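Local coordinates for diadenosine tetraphosphatase, putative (PDB 2QJC), which probably hydrolyses phosphate esters or anhydrides such as diadenosine tetraphosphate, as a metallophosphatase whose active site holds two manganese ions, at residues 186-190 and 191-195. Numbering follows the deposited sequence.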
loop_
_atom_site.group_PDB
_atom_site.type_symbol
_atom_site.label_atom_id
_atom_site.label_comp_id
_atom_site.label_asym_id
_atom_site.label_seq_id
_atom_site.Cartn_x
_atom_site.Cartn_y
_atom_site.Cartn_z
ATOM N N GLY A 186 3.023 -12.874 -20.179
ATOM C CA GLY A 186 3.609 -11.796 -20.943
ATOM C C GLY A 186 3.155 -10.443 -20.430
ATOM O O GLY A 186 2.681 -10.323 -19.297
ATOM N N GLY A 187 3.292 -9.422 -21.270
ATOM C CA GLY A 187 2.901 -8.084 -20.879
ATOM C C GLY A 187 4.093 -7.325 -20.333
ATOM O O GLY A 187 5.233 -7.793 -20.416
ATOM N N LYS A 188 3.833 -6.148 -19.776
ATOM C CA LYS A 188 4.888 -5.327 -19.207
ATOM C C LYS A 188 4.470 -4.899 -17.812
ATOM O O LYS A 188 3.282 -4.912 -17.479
ATOM C CB LYS A 188 5.120 -4.087 -20.073
ATOM C CG LYS A 188 5.442 -4.390 -21.526
ATOM C CD LYS A 188 5.664 -3.117 -22.319
ATOM C CE LYS A 188 6.051 -3.427 -23.759
ATOM N NZ LYS A 188 6.307 -2.186 -24.552
ATOM N N PRO A 189 5.445 -4.541 -16.965
ATOM C CA PRO A 189 5.115 -4.107 -15.605
ATOM C C PRO A 189 4.117 -2.964 -15.713
ATOM O O PRO A 189 4.337 -2.012 -16.472
ATOM C CB PRO A 189 6.467 -3.677 -15.036
ATOM C CG PRO A 189 7.312 -3.403 -16.255
ATOM C CD PRO A 189 6.895 -4.485 -17.205
ATOM N N TRP A 190 3.017 -3.061 -14.971
ATOM C CA TRP A 190 1.982 -2.043 -15.057
ATOM C C TRP A 190 2.493 -0.599 -14.952
ATOM O O TRP A 190 2.126 0.244 -15.769
ATOM C CB TRP A 190 0.878 -2.303 -14.015
ATOM C CG TRP A 190 1.132 -1.660 -12.685
ATOM C CD1 TRP A 190 1.838 -2.185 -11.636
ATOM C CD2 TRP A 190 0.813 -0.312 -12.320
ATOM N NE1 TRP A 190 1.989 -1.241 -10.650
ATOM C CE2 TRP A 190 1.370 -0.082 -11.044
ATOM C CE3 TRP A 190 0.117 0.728 -12.957
ATOM C CZ2 TRP A 190 1.256 1.145 -10.386
ATOM C CZ3 TRP A 190 0.001 1.954 -12.303
ATOM C CH2 TRP A 190 0.572 2.150 -11.028
ATOM N N ALA A 191 3.352 -0.316 -13.977
ATOM C CA ALA A 191 3.853 1.045 -13.784
ATOM C C ALA A 191 4.479 1.692 -15.015
ATOM O O ALA A 191 4.394 2.914 -15.185
ATOM C CB ALA A 191 4.839 1.085 -12.622
ATOM N N SER A 192 5.104 0.896 -15.881
ATOM C CA SER A 192 5.721 1.472 -17.080
ATOM C C SER A 192 4.669 2.079 -18.010
ATOM O O SER A 192 4.993 2.888 -18.877
ATOM C CB SER A 192 6.512 0.410 -17.856
ATOM O OG SER A 192 5.637 -0.493 -18.510
HETATM N N MSE A 193 3.411 1.696 -17.826
HETATM C CA MSE A 193 2.330 2.190 -18.676
HETATM C C MSE A 193 1.571 3.384 -18.102
HETATM O O MSE A 193 0.676 3.927 -18.761
HETATM C CB MSE A 193 1.326 1.070 -18.938
HETATM C CG MSE A 193 1.936 -0.207 -19.479
HETATM SE SE MSE A 193 2.626 0.018 -21.262
HETATM C CE MSE A 193 0.963 -0.138 -22.232
ATOM N N TRP A 194 1.914 3.785 -16.879
ATOM C CA TRP A 194 1.234 4.900 -16.224
ATOM C C TRP A 194 1.731 6.245 -16.742
ATOM O O TRP A 194 2.939 6.477 -16.849
ATOM C CB TRP A 194 1.408 4.805 -14.699
ATOM C CG TRP A 194 0.840 5.985 -13.959
ATOM C CD1 TRP A 194 1.538 7.013 -13.406
ATOM C CD2 TRP A 194 -0.544 6.294 -13.778
ATOM N NE1 TRP A 194 0.677 7.954 -12.893
ATOM C CE2 TRP A 194 -0.610 7.539 -13.108
ATOM C CE3 TRP A 194 -1.738 5.645 -14.120
ATOM C CZ2 TRP A 194 -1.826 8.151 -12.771
ATOM C CZ3 TRP A 194 -2.949 6.252 -13.785
ATOM C CH2 TRP A 194 -2.981 7.494 -13.118
ATOM N N ARG A 195 0.797 7.140 -17.053
ATOM C CA ARG A 195 1.167 8.439 -17.596
ATOM C C ARG A 195 0.863 9.689 -16.768
ATOM O O ARG A 195 1.253 10.786 -17.151
ATOM C CB ARG A 195 0.562 8.580 -18.989
ATOM C CG ARG A 195 0.994 7.458 -19.913
ATOM C CD ARG A 195 0.767 7.797 -21.370
ATOM N NE ARG A 195 1.281 6.744 -22.240
ATOM C CZ ARG A 195 1.353 6.839 -23.564
ATOM N NH1 ARG A 195 0.940 7.946 -24.170
ATOM N NH2 ARG A 195 1.835 5.830 -24.281
HETATM O O HOH W 1 6.941 -0.449 -21.601
#
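S192 reaches back to P189 and grips its carbonyl oxygen twice. With chi1 at 73°, S192 OG is swung toward the preceding strand and donates to P189 O at 2.9 Å, in the carbonyl plane. S192 N gives the second bond, 3.1 Å to P189 O, from well above that plane. One residue on, M193 N donates to W190 O at 2.8 Å, so two successive i to i+3 bonds turn the chain sharply directly after strand 188-189, the edge strand of a small three-stranded antiparallel sheet in this calcineurin-like phosphoesterase. The tight side of the turn is aromatic. A chi1 of 89° places W190 CG between the backbone N and the carbonyl carbon, which brings one face of the indole over A191 N; A191 CA sits 3.8 Å from the centroid of the six-membered ring in a CH-pi contact. W190 CZ3 also meets W194 CB at 4.0 Å, while F202, at the end of strand 199-202 two residues before the manganese ligand H204, packs edge-to-face with W190. W194 NE1 is hydrogen-bonded to E198 O. The solvent side is looser: the exposed K188 runs fully extended beyond CG, and a water bridges K188 NZ and S192 OG through two weak bonds.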